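Cellobiose 2-epimerase (Spirochaeta thermophila DSM 6192, PDB 5ZIG) probably catalyses the reversible epimerization of cellobiose to 4-O-beta-D-glucopyranosyl-D-mannose, changing the configuration at C2 of the reducing-end sugar. Local coordinates at residues S68-S73 with P77-A82; L151-G156 with G162-A167; A200-F205 with V265-G270; N327-S330 with E334-Y337; E359-V364 with G368-G373. One frame throughout, in Å; residues are numbered along the deposited sequence.

Contact 1 of 5, residues S68-S73 with P77-A82; sequences SQAFLS and PAYLEA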
# COMPACT_ATOMS: atom_id res chain seq x y z
N SER A 68 8.78 -8.95 7.59
CA SER A 68 10.04 -9.05 6.85
C SER A 68 10.84 -7.75 6.96
O SER A 68 12.04 -7.77 7.27
CB SER A 68 9.73 -9.37 5.39
OG SER A 68 9.13 -10.65 5.27
N GLN A 69 10.20 -6.62 6.68
CA GLN A 69 10.87 -5.32 6.69
C GLN A 69 11.32 -4.95 8.09
O GLN A 69 12.38 -4.34 8.26
CB GLN A 69 9.93 -4.25 6.12
CG GLN A 69 9.49 -4.55 4.68
CD GLN A 69 10.61 -4.33 3.69
OE1 GLN A 69 11.62 -3.69 4.01
NE2 GLN A 69 10.44 -4.85 2.46
N ALA A 70 10.53 -5.33 9.11
CA ALA A 70 10.90 -5.02 10.49
C ALA A 70 12.10 -5.84 10.93
O ALA A 70 12.96 -5.33 11.66
CB ALA A 70 9.71 -5.26 11.42
N PHE A 71 12.20 -7.10 10.50
CA PHE A 71 13.39 -7.89 10.82
C PHE A 71 14.62 -7.35 10.11
O PHE A 71 15.74 -7.42 10.64
CB PHE A 71 13.16 -9.37 10.47
CG PHE A 71 14.35 -10.26 10.78
CD1 PHE A 71 14.67 -10.60 12.08
CD2 PHE A 71 15.15 -10.74 9.75
CE1 PHE A 71 15.76 -11.42 12.36
CE2 PHE A 71 16.24 -11.57 10.02
CZ PHE A 71 16.54 -11.91 11.33
N LEU A 72 14.44 -6.82 8.89
CA LEU A 72 15.53 -6.19 8.17
C LEU A 72 15.98 -4.89 8.86
O LEU A 72 17.18 -4.63 8.98
CB LEU A 72 15.10 -5.92 6.73
CG LEU A 72 15.13 -7.09 5.74
CD1 LEU A 72 14.16 -6.85 4.58
CD2 LEU A 72 16.56 -7.37 5.24
N SER A 73 15.03 -4.08 9.33
CA SER A 73 15.41 -2.84 10.02
C SER A 73 15.97 -3.09 11.42
O SER A 73 16.80 -2.32 11.89
CB SER A 73 14.21 -1.90 10.09
OG SER A 73 14.31 -1.03 11.20
N PRO A 77 14.31 -11.68 16.80
CA PRO A 77 13.74 -12.99 16.43
C PRO A 77 12.23 -13.00 16.31
O PRO A 77 11.70 -13.68 15.43
CB PRO A 77 14.21 -13.91 17.57
CG PRO A 77 15.45 -13.27 18.08
CD PRO A 77 15.23 -11.78 17.94
N ALA A 78 11.51 -12.28 17.18
CA ALA A 78 10.06 -12.30 17.10
C ALA A 78 9.55 -11.92 15.71
O ALA A 78 8.57 -12.49 15.22
CB ALA A 78 9.47 -11.38 18.18
N TYR A 79 10.22 -10.96 15.05
CA TYR A 79 9.75 -10.49 13.74
C TYR A 79 9.95 -11.54 12.66
O TYR A 79 9.08 -11.75 11.81
CB TYR A 79 10.48 -9.20 13.32
CG TYR A 79 10.42 -8.03 14.28
CD1 TYR A 79 9.40 -7.92 15.22
CD2 TYR A 79 11.38 -7.02 14.23
CE1 TYR A 79 9.35 -6.84 16.09
CE2 TYR A 79 11.33 -5.93 15.10
CZ TYR A 79 10.31 -5.86 16.03
OH TYR A 79 10.23 -4.78 16.91
N LEU A 80 11.13 -12.17 12.62
CA LEU A 80 11.32 -13.23 11.65
C LEU A 80 10.32 -14.35 11.92
O LEU A 80 9.70 -14.87 10.98
CB LEU A 80 12.77 -13.73 11.71
CG LEU A 80 13.21 -14.84 10.78
CD1 LEU A 80 12.90 -14.51 9.32
CD2 LEU A 80 14.69 -15.09 10.97
N GLU A 81 10.11 -14.70 13.19
CA GLU A 81 9.14 -15.72 13.56
C GLU A 81 7.74 -15.38 13.06
O GLU A 81 7.06 -16.21 12.44
CB GLU A 81 9.14 -15.91 15.08
CG GLU A 81 10.40 -16.60 15.58
CD GLU A 81 10.71 -16.33 17.04
OE1 GLU A 81 10.04 -15.46 17.66
OE2 GLU A 81 11.63 -17.00 17.57
N ALA A 82 7.28 -14.16 13.34
CA ALA A 82 5.98 -13.74 12.84
C ALA A 82 5.95 -13.77 11.32
O ALA A 82 4.96 -14.21 10.72
CB ALA A 82 5.63 -12.34 13.36
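An antiparallel helical hairpin turns over here: Phe71 and Ala70, in the last turns of helix 57-73, pack on Tyr79 and Leu80, in the first turns of helix 77-94. The short segments pass at an axis distance of 8.1 Å, with their N-to-C directions 155° apart. The nearest backbones are those of Phe71 and Tyr79, and between them the two CB atoms meet at 3.9 Å. Beyond that line the contact divides. On one side Phe71 has CG anti to the backbone N (chi1 -180°), which swings the ring over to Leu80; Leu80 CB then lies over one face, 3.8 Å from the centroid of the Phe71 ring, in a CH-pi contact, while Leu80 CD2 follows the ring to Phe71 CZ at 3.7 Å. On the other side Ala70 CB covers a face of the Tyr79 ring at 4.2 Å from its centroid, well off the normal, and Ala70 O comes to 3.5 Å from Tyr79 CD2. With an alanine at Phe71, Leu80 would probably lose the aromatic face its CB and CD2 rest on, and a gap would open along this flank of the hairpin. Phe23 and Leu27 of helix 7-31 also pack on Tyr79, and Leu80 touches Ser136 of helix 119-136. Antiparallel helix pairs joined by a short link are the building unit of the (alpha/alpha)6 barrel of this family.

Contact 2 of 5, residues L151-G156 with G162-A167; sequences LLEDRG and GGYYEA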
# COMPACT_ATOMS: atom_id res chain seq x y z
N LEU A 151 1.98 -15.57 -13.79
CA LEU A 151 0.53 -15.65 -14.01
C LEU A 151 -0.04 -14.28 -14.32
O LEU A 151 -0.89 -14.14 -15.22
CB LEU A 151 -0.17 -16.23 -12.79
CG LEU A 151 -0.11 -17.73 -12.52
CD1 LEU A 151 -0.70 -18.00 -11.14
CD2 LEU A 151 -0.84 -18.52 -13.60
N LEU A 152 0.37 -13.27 -13.53
CA LEU A 152 -0.04 -11.90 -13.78
C LEU A 152 0.27 -11.47 -15.21
O LEU A 152 -0.53 -10.77 -15.85
CB LEU A 152 0.66 -10.97 -12.78
CG LEU A 152 0.06 -10.77 -11.38
CD1 LEU A 152 -0.61 -12.03 -10.83
CD2 LEU A 152 1.13 -10.26 -10.42
N GLU A 153 1.43 -11.86 -15.74
CA GLU A 153 1.76 -11.49 -17.10
C GLU A 153 1.06 -12.41 -18.09
O GLU A 153 0.43 -11.94 -19.05
CB GLU A 153 3.28 -11.51 -17.31
CG GLU A 153 4.05 -10.54 -16.38
CD GLU A 153 3.66 -9.10 -16.60
OE1 GLU A 153 3.86 -8.58 -17.73
OE2 GLU A 153 3.14 -8.48 -15.63
N ASP A 154 1.10 -13.72 -17.85
CA ASP A 154 0.59 -14.64 -18.87
C ASP A 154 -0.94 -14.65 -18.92
O ASP A 154 -1.53 -14.62 -20.01
CB ASP A 154 1.15 -16.05 -18.63
CG ASP A 154 2.70 -16.08 -18.71
OD1 ASP A 154 3.32 -17.04 -18.18
OD2 ASP A 154 3.29 -15.14 -19.28
N ARG A 155 -1.61 -14.67 -17.76
CA ARG A 155 -3.07 -14.62 -17.74
C ARG A 155 -3.64 -13.23 -17.47
O ARG A 155 -4.71 -12.91 -17.99
CB ARG A 155 -3.64 -15.59 -16.68
CG ARG A 155 -3.11 -17.03 -16.75
CD ARG A 155 -3.47 -17.72 -18.07
NE ARG A 155 -4.91 -17.75 -18.31
CZ ARG A 155 -5.50 -17.18 -19.35
NH1 ARG A 155 -4.78 -16.53 -20.25
NH2 ARG A 155 -6.82 -17.25 -19.49
N GLY A 156 -2.95 -12.40 -16.67
CA GLY A 156 -3.54 -11.14 -16.26
C GLY A 156 -3.48 -10.04 -17.29
O GLY A 156 -4.38 -9.19 -17.35
N GLY A 162 -3.61 -3.20 -23.25
CA GLY A 162 -2.66 -2.85 -22.22
C GLY A 162 -3.28 -3.04 -20.84
O GLY A 162 -4.48 -3.22 -20.69
N GLY A 163 -2.43 -3.01 -19.81
CA GLY A 163 -2.94 -3.13 -18.45
C GLY A 163 -3.35 -4.56 -18.14
O GLY A 163 -3.02 -5.50 -18.87
N TYR A 164 -4.09 -4.72 -17.03
CA TYR A 164 -4.42 -6.01 -16.43
C TYR A 164 -5.91 -6.09 -16.12
O TYR A 164 -6.51 -5.12 -15.62
CB TYR A 164 -3.63 -6.29 -15.11
CG TYR A 164 -2.12 -6.26 -15.27
CD1 TYR A 164 -1.38 -7.44 -15.27
CD2 TYR A 164 -1.43 -5.06 -15.43
CE1 TYR A 164 -0.03 -7.43 -15.45
CE2 TYR A 164 -0.06 -5.04 -15.59
CZ TYR A 164 0.64 -6.24 -15.61
OH TYR A 164 2.00 -6.27 -15.78
N TYR A 165 -6.51 -7.25 -16.40
CA TYR A 165 -7.85 -7.53 -15.91
C TYR A 165 -7.86 -7.53 -14.39
O TYR A 165 -6.87 -7.91 -13.74
CB TYR A 165 -8.33 -8.87 -16.45
CG TYR A 165 -8.41 -8.85 -17.95
CD1 TYR A 165 -9.47 -8.25 -18.60
CD2 TYR A 165 -7.38 -9.39 -18.74
CE1 TYR A 165 -9.54 -8.20 -19.97
CE2 TYR A 165 -7.44 -9.33 -20.11
CZ TYR A 165 -8.53 -8.75 -20.72
OH TYR A 165 -8.64 -8.68 -22.10
N GLU A 166 -8.99 -7.13 -13.82
CA GLU A 166 -9.10 -7.01 -12.37
C GLU A 166 -8.92 -8.35 -11.67
O GLU A 166 -8.20 -8.46 -10.67
CB GLU A 166 -10.45 -6.39 -12.03
CG GLU A 166 -10.68 -6.12 -10.55
CD GLU A 166 -9.83 -4.99 -10.02
OE1 GLU A 166 -9.36 -4.15 -10.81
OE2 GLU A 166 -9.64 -4.93 -8.80
N ALA A 167 -9.57 -9.40 -12.18
CA ALA A 167 -9.66 -10.64 -11.43
C ALA A 167 -10.00 -11.78 -12.38
O ALA A 167 -10.44 -11.56 -13.52
CB ALA A 167 -10.69 -10.53 -10.31
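Tyr164 OH donates a very short hydrogen bond, 2.5 Å, to Glu153 OE2. The carboxylate comes in at the edge of the ring, near its plane, but is itself turned 65° from it. Glu153 starts out facing away from the loop; a bend at chi2 (-62°) folds the chain back and brings OE2 to the phenol. Leu152 O sits near the same ring plane, 3.4 Å from Tyr164 CE1, so backbone and side-chain oxygens both line this edge. One turn further on, Tyr165 N gives a hydrogen bond of 3.0 Å to Gly156 O, lying in the carbonyl plane, and Tyr164 CA adds a CA-H...O contact to the same oxygen. Here helix 139-156 of the (alpha/alpha)6 barrel has a wider pi-type turn at 152-156, where Leu151 O accepts from both Arg155 N and Gly156 N, and the chain comes back through the loop leading to strand 167-168. Gly156 suits the place: a CB there would clash with Leu152 O. A phenylalanine in place of Tyr164 would probably leave Glu153 OE2 without its closest donor and let the carboxylate shift. In the second shell, Tyr201 OH is also hydrogen-bonded to Glu153 OE2, and Ala216, Leu220 and Ile197 pack around the Tyr164 ring. His194 NE2 pairs with Tyr164 N, and the hydroxyl of Tyr165 reaches Glu240.

Contact 3 of 5, residues A200-F205 with V265-G270; sequences AYSTLF and VELLYG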
# COMPACT_ATOMS: atom_id res chain seq x y z
N ALA A 200 4.25 -3.92 -6.33
CA ALA A 200 4.89 -5.22 -6.26
C ALA A 200 6.11 -5.29 -7.17
O ALA A 200 7.15 -5.82 -6.78
CB ALA A 200 3.89 -6.32 -6.64
N TYR A 201 5.97 -4.81 -8.40
CA TYR A 201 7.01 -5.04 -9.41
C TYR A 201 8.26 -4.23 -9.11
O TYR A 201 9.37 -4.74 -9.24
CB TYR A 201 6.48 -4.71 -10.80
CG TYR A 201 5.53 -5.77 -11.36
CD1 TYR A 201 5.10 -6.83 -10.57
CD2 TYR A 201 5.09 -5.70 -12.67
CE1 TYR A 201 4.23 -7.80 -11.08
CE2 TYR A 201 4.20 -6.68 -13.19
CZ TYR A 201 3.79 -7.72 -12.39
OH TYR A 201 2.93 -8.70 -12.89
N SER A 202 8.10 -2.96 -8.71
CA SER A 202 9.25 -2.18 -8.25
C SER A 202 10.09 -2.97 -7.25
O SER A 202 11.32 -3.04 -7.37
CB SER A 202 8.80 -0.85 -7.63
OG SER A 202 8.27 0.04 -8.61
N THR A 203 9.42 -3.62 -6.29
CA THR A 203 10.12 -4.37 -5.25
C THR A 203 10.68 -5.70 -5.79
O THR A 203 11.78 -6.11 -5.41
CB THR A 203 9.17 -4.58 -4.05
OG1 THR A 203 9.01 -3.34 -3.35
CG2 THR A 203 9.69 -5.63 -3.06
N LEU A 204 9.94 -6.38 -6.67
CA LEU A 204 10.48 -7.59 -7.29
C LEU A 204 11.70 -7.25 -8.15
O LEU A 204 12.70 -7.98 -8.15
CB LEU A 204 9.40 -8.31 -8.12
CG LEU A 204 9.81 -9.64 -8.79
CD1 LEU A 204 10.24 -10.69 -7.75
CD2 LEU A 204 8.73 -10.19 -9.72
N PHE A 205 11.65 -6.11 -8.84
CA PHE A 205 12.81 -5.66 -9.62
C PHE A 205 13.97 -5.24 -8.73
O PHE A 205 15.13 -5.53 -9.04
CB PHE A 205 12.41 -4.51 -10.54
CG PHE A 205 13.54 -3.98 -11.38
CD1 PHE A 205 14.00 -4.69 -12.48
CD2 PHE A 205 14.15 -2.76 -11.07
CE1 PHE A 205 15.04 -4.20 -13.24
CE2 PHE A 205 15.18 -2.27 -11.83
CZ PHE A 205 15.63 -2.99 -12.92
N VAL A 265 10.14 4.93 -11.41
CA VAL A 265 10.89 5.70 -12.41
C VAL A 265 12.32 5.96 -11.94
O VAL A 265 13.25 6.09 -12.76
CB VAL A 265 10.14 6.99 -12.79
CG1 VAL A 265 10.97 7.90 -13.75
CG2 VAL A 265 8.84 6.66 -13.45
N GLU A 266 12.54 6.01 -10.62
CA GLU A 266 13.91 6.03 -10.11
C GLU A 266 14.61 4.69 -10.35
O GLU A 266 15.77 4.66 -10.77
CB GLU A 266 13.90 6.39 -8.62
CG GLU A 266 15.29 6.63 -8.05
CD GLU A 266 15.29 7.57 -6.84
OE1 GLU A 266 16.36 7.73 -6.22
OE2 GLU A 266 14.23 8.15 -6.51
N LEU A 267 13.93 3.57 -10.10
CA LEU A 267 14.54 2.29 -10.40
C LEU A 267 14.86 2.15 -11.88
O LEU A 267 15.82 1.47 -12.25
CB LEU A 267 13.63 1.15 -9.94
CG LEU A 267 13.59 0.86 -8.45
CD1 LEU A 267 12.45 -0.11 -8.16
CD2 LEU A 267 14.94 0.31 -7.96
N LEU A 268 14.09 2.80 -12.75
CA LEU A 268 14.33 2.67 -14.18
C LEU A 268 15.44 3.60 -14.66
O LEU A 268 16.33 3.18 -15.42
CB LEU A 268 13.03 2.93 -14.95
CG LEU A 268 12.14 1.76 -15.40
CD1 LEU A 268 11.91 0.75 -14.30
CD2 LEU A 268 10.82 2.31 -15.84
N TYR A 269 15.42 4.86 -14.25
CA TYR A 269 16.35 5.85 -14.80
C TYR A 269 17.26 6.49 -13.76
O TYR A 269 18.05 7.36 -14.13
CB TYR A 269 15.59 6.96 -15.52
CG TYR A 269 14.60 6.46 -16.52
CD1 TYR A 269 15.01 5.88 -17.72
CD2 TYR A 269 13.24 6.54 -16.27
CE1 TYR A 269 14.09 5.42 -18.64
CE2 TYR A 269 12.31 6.08 -17.18
CZ TYR A 269 12.74 5.52 -18.37
OH TYR A 269 11.81 5.06 -19.27
N GLY A 270 17.17 6.10 -12.50
CA GLY A 270 18.06 6.64 -11.49
C GLY A 270 17.77 8.10 -11.16
O GLY A 270 16.78 8.70 -11.59
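Phe205, which packs against Leu267 across the groove between two helices, is fixed at its backbone by a hydrogen bond of 2.7 Å from Phe205 N to Tyr201 O. That bond belongs to helix 191-208 itself; what passes to helix 251-269 is apolar. Leu267 carries the contact from the other side. Its CG stands anti to the carbonyl carbon (chi1 -76°) and its chain runs on extended, so CD1 is delivered against the backbone of the other helix, 3.2 Å from Ser202 O and 3.8 Å from Ser202 CB. This is a tight approach of a methyl to a carbonyl oxygen. Phe205, whose CG is anti to its own backbone N, reaches the other way: the two side chains lie alongside each other, pointing opposite ways, with Phe205 CD2 at 4.1 Å from Leu267 CB and Phe205 CE2 at 3.8 Å from Leu267 O. The backbones stay well apart, the nearest CA atoms, those of Ser202 and Leu267, being 7.3 Å from each other. Met217 of helix 211-228 touches both Ser202 and Phe205, and Ile221 of the same helix touches Leu268, so a third helix packs into this junction. The two helices run in roughly the same direction, as neighbouring helices of one layer do in an (alpha/alpha)6 barrel. Their join therefore rests on shape and dispersion, while the backbone hydrogen bonds of these turns stay within each helix.

Contact 4 of 5, residues N327-S330 with E334-Y337; sequences NAYS and EPRY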
# COMPACT_ATOMS: atom_id res chain seq x y z
N ASN A 327 8.45 12.71 0.07
CA ASN A 327 8.92 12.44 -1.28
C ASN A 327 8.91 13.70 -2.13
O ASN A 327 9.81 13.91 -2.94
CB ASN A 327 8.04 11.35 -1.92
CG ASN A 327 8.58 10.88 -3.25
OD1 ASN A 327 9.63 10.23 -3.32
ND2 ASN A 327 7.88 11.20 -4.31
N ALA A 328 7.87 14.52 -1.99
CA ALA A 328 7.75 15.73 -2.79
C ALA A 328 8.83 16.75 -2.44
O ALA A 328 9.23 17.54 -3.30
CB ALA A 328 6.38 16.36 -2.60
N TYR A 329 9.27 16.78 -1.19
CA TYR A 329 10.40 17.63 -0.85
C TYR A 329 11.66 17.15 -1.57
O TYR A 329 12.32 17.93 -2.26
CB TYR A 329 10.62 17.66 0.66
CG TYR A 329 11.93 18.34 1.03
CD1 TYR A 329 12.07 19.72 0.94
CD2 TYR A 329 13.02 17.60 1.45
CE1 TYR A 329 13.28 20.35 1.26
CE2 TYR A 329 14.23 18.21 1.77
CZ TYR A 329 14.35 19.58 1.68
OH TYR A 329 15.56 20.16 2.02
N SER A 330 11.98 15.85 -1.46
CA SER A 330 13.18 15.33 -2.09
C SER A 330 13.16 15.52 -3.60
O SER A 330 14.22 15.61 -4.22
CB SER A 330 13.35 13.85 -1.76
OG SER A 330 13.51 13.67 -0.36
N GLU A 334 11.30 21.90 -2.14
CA GLU A 334 10.50 23.00 -1.62
C GLU A 334 10.11 22.69 -0.18
O GLU A 334 9.23 21.84 0.05
CB GLU A 334 9.26 23.23 -2.49
CG GLU A 334 9.58 23.86 -3.84
CD GLU A 334 8.34 24.18 -4.66
OE1 GLU A 334 7.32 23.48 -4.48
OE2 GLU A 334 8.39 25.13 -5.48
N PRO A 335 10.74 23.35 0.80
CA PRO A 335 10.55 22.94 2.20
C PRO A 335 9.10 22.95 2.66
O PRO A 335 8.80 22.30 3.67
CB PRO A 335 11.38 23.98 2.97
CG PRO A 335 12.39 24.43 2.00
CD PRO A 335 11.65 24.49 0.70
N ARG A 336 8.21 23.67 1.99
CA ARG A 336 6.81 23.66 2.40
C ARG A 336 6.20 22.25 2.39
O ARG A 336 5.26 21.98 3.14
CB ARG A 336 5.99 24.60 1.50
CG ARG A 336 4.52 24.70 1.88
CD ARG A 336 3.96 26.08 1.64
NE ARG A 336 2.54 26.14 1.96
CZ ARG A 336 2.06 26.25 3.20
NH1 ARG A 336 2.90 26.32 4.23
NH2 ARG A 336 0.75 26.28 3.41
N TYR A 337 6.73 21.36 1.55
CA TYR A 337 6.26 19.98 1.57
C TYR A 337 6.58 19.31 2.91
O TYR A 337 5.77 18.53 3.42
CB TYR A 337 6.85 19.19 0.41
CG TYR A 337 6.19 19.50 -0.90
CD1 TYR A 337 4.83 19.29 -1.09
CD2 TYR A 337 6.92 20.02 -1.96
CE1 TYR A 337 4.21 19.59 -2.30
CE2 TYR A 337 6.32 20.33 -3.16
CZ TYR A 337 4.96 20.11 -3.33
OH TYR A 337 4.39 20.42 -4.55
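Ala328 CB lies almost squarely over the centre of the Tyr337 ring, 3.6 Å from the centroid and 12° off the normal, a close CH-pi contact. Ala328 O stands by the same ring, 3.6 Å from Tyr337 CD2. Tyr337 has CG beside its backbone N and anti to the carbonyl carbon (chi1 -77°), which sets the ring beside Ala328 and presents a face to it. The two backbones are brought together just beyond, where Tyr329 CB and Tyr337 CB meet at 4.1 Å. This is the closed end of a helical hairpin, helix 315-332 joined by a short link to helix 336-352, in the (alpha/alpha)6 barrel. Tyr329 works on the link itself: with CG anti to its backbone N, the ring extends toward residues 334-335, so that Glu334 O approaches the ring edge at 3.7 Å from Tyr329 CD1 and Pro335 CG comes to 4.2 Å from Tyr329 CE1. Glu334 O has a further task, accepting Tyr337 N at 3.0 Å and tying the link to the start of the next helix. Met285 of helix 275-294 packs on both Ala328 and Tyr337, and Arg336 makes a salt bridge to Asp293 of that helix.

Contact 5 of 5, residues E359-V364 with G368-G373; sequences EWFWAV and GSPLAG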
# COMPACT_ATOMS: atom_id res chain seq x y z
N GLU A 359 -2.81 0.12 18.57
CA GLU A 359 -2.66 0.47 17.17
C GLU A 359 -3.21 1.84 16.79
O GLU A 359 -3.16 2.75 17.52
CB GLU A 359 -3.28 -0.63 16.30
CG GLU A 359 -2.43 -1.25 15.24
CD GLU A 359 -2.57 -0.58 13.91
OE1 GLU A 359 -3.46 0.22 13.69
OE2 GLU A 359 -1.78 -0.86 13.06
N TRP A 360 -3.73 1.94 15.60
CA TRP A 360 -4.32 3.12 15.07
C TRP A 360 -5.79 2.93 14.72
O TRP A 360 -6.19 1.90 14.30
CB TRP A 360 -3.59 3.57 13.79
CG TRP A 360 -2.12 3.98 13.85
CD1 TRP A 360 -1.23 3.73 14.82
CD2 TRP A 360 -1.40 4.67 12.85
NE1 TRP A 360 -0.04 4.21 14.53
CE2 TRP A 360 -0.10 4.82 13.32
CE3 TRP A 360 -1.72 5.19 11.63
CZ2 TRP A 360 0.87 5.46 12.59
CZ3 TRP A 360 -0.76 5.83 10.93
CH2 TRP A 360 0.51 5.95 11.41
N PHE A 361 -6.60 3.94 14.97
CA PHE A 361 -7.98 3.90 14.52
C PHE A 361 -8.03 3.80 13.00
O PHE A 361 -7.15 4.29 12.30
CB PHE A 361 -8.72 5.14 15.02
CG PHE A 361 -8.91 5.16 16.52
CD1 PHE A 361 -8.40 6.21 17.30
CD2 PHE A 361 -9.58 4.13 17.16
CE1 PHE A 361 -8.57 6.21 18.69
CE2 PHE A 361 -9.76 4.13 18.55
CZ PHE A 361 -9.26 5.18 19.31
N TRP A 362 -9.06 3.10 12.49
CA TRP A 362 -9.32 3.13 11.05
C TRP A 362 -9.56 4.56 10.56
O TRP A 362 -9.12 4.93 9.47
CB TRP A 362 -10.54 2.27 10.72
CG TRP A 362 -10.94 2.34 9.28
CD1 TRP A 362 -11.57 3.38 8.65
CD2 TRP A 362 -10.75 1.32 8.29
NE1 TRP A 362 -11.77 3.08 7.32
CE2 TRP A 362 -11.28 1.82 7.08
CE3 TRP A 362 -10.20 0.04 8.32
CZ2 TRP A 362 -11.25 1.08 5.90
CZ3 TRP A 362 -10.16 -0.69 7.13
CH2 TRP A 362 -10.69 -0.16 5.94
N ALA A 363 -10.28 5.37 11.34
CA ALA A 363 -10.66 6.71 10.92
C ALA A 363 -11.17 7.52 12.11
O ALA A 363 -11.66 6.97 13.11
CB ALA A 363 -11.72 6.67 9.82
N VAL A 364 -11.01 8.84 11.99
CA VAL A 364 -11.50 9.80 12.96
C VAL A 364 -12.17 10.95 12.22
O VAL A 364 -12.02 11.11 11.01
CB VAL A 364 -10.37 10.29 13.89
CG1 VAL A 364 -9.80 9.15 14.72
CG2 VAL A 364 -9.24 10.83 13.00
N GLY A 368 -10.86 14.74 15.05
CA GLY A 368 -10.10 13.71 15.73
C GLY A 368 -10.89 12.71 16.57
O GLY A 368 -10.28 11.89 17.27
N SER A 369 -12.20 12.74 16.52
CA SER A 369 -12.97 11.78 17.30
C SER A 369 -13.00 10.44 16.56
O SER A 369 -13.26 10.42 15.36
CB SER A 369 -14.38 12.29 17.56
OG SER A 369 -15.06 11.46 18.48
N PRO A 370 -12.70 9.32 17.23
CA PRO A 370 -12.64 8.05 16.50
C PRO A 370 -14.02 7.65 16.04
O PRO A 370 -15.00 7.84 16.75
CB PRO A 370 -12.08 7.06 17.54
CG PRO A 370 -11.53 7.90 18.62
CD PRO A 370 -12.35 9.15 18.64
N LEU A 371 -14.09 7.17 14.80
CA LEU A 371 -15.33 6.68 14.20
C LEU A 371 -15.64 5.28 14.68
O LEU A 371 -14.78 4.39 14.62
CB LEU A 371 -15.21 6.66 12.67
CG LEU A 371 -15.78 7.82 11.86
CD1 LEU A 371 -14.87 9.02 11.92
CD2 LEU A 371 -16.02 7.37 10.41
N ALA A 372 -16.88 5.07 15.11
CA ALA A 372 -17.34 3.77 15.57
C ALA A 372 -17.79 2.90 14.39
O ALA A 372 -18.12 3.39 13.31
CB ALA A 372 -18.48 3.93 16.56
N GLY A 373 -17.82 1.59 14.63
CA GLY A 373 -18.34 0.65 13.67
C GLY A 373 -17.33 0.10 12.68
O GLY A 373 -17.72 -0.60 11.75
O HOH W 1 -12.09 4.06 13.78
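Pro370 rests its CB-CG edge on one face of Phe361: Pro370 CB stands over the centre of the aromatic ring, 3.6 Å from the centroid and only 2° off the normal, in a CH-pi contact. Pro370 CG leans toward the far side of the ring, 3.4 Å from Phe361 CE1. Next to this pair comes Val364. Its CG1 is anti to the carbonyl carbon (chi1 -63°), which lays that methyl along Pro370 CA at 3.5 Å, while CG2 turns toward Gly368. Leu371 closes the other flank, its CD1 pressed on Val364 C at 3.3 Å. Outward from the apolar atoms the chain doubles back on itself, and Val364 and Pro370 form a single beta bridge. Leu371 N donates to Ala363 O in a nearly straight bond of 3.0 Å, tilted from the carbonyl plane, and Val364 CA makes a CA-H...O contact with Ser369 O. A water lies between Ala363 O and Leu371 O, 2.8 Å from the latter. On its other side strand 363-364 pairs with strand 309-314 through Val364 and Arg313, so the returning chain 368-373 runs beside the outermost strand of a small antiparallel sheet. The pairing is carried by the amide of Leu371, one residue beyond the proline. With one straight backbone bond and a CA-H...O contact beside the CH-pi contact, the returning chain is held by few polar bonds and by apolar packing.

Overall arrangement
Contacts 1 and 4 are the same kind of joint, the turn-over of a helical hairpin, each with an alanine methyl on a tyrosine face; contact 4 is the more buried. Contact 3 instead joins two helices far apart in sequence by sparse apolar packing. Contact 2, buried at a helix end, relies on polar bonds and meets contact 3 directly, since Glu153 OE2 and Tyr201 OH lie 2.8 Å apart, a probable hydrogen bond. Contact 5, partly at the surface, mixes a proline-on-phenylalanine CH-pi contact with beta-type pairing; its centre is about 34 Å from that of contact 3. Helix 336-352 links contacts 4 and 5: it starts in one and packs on Val364 in the other.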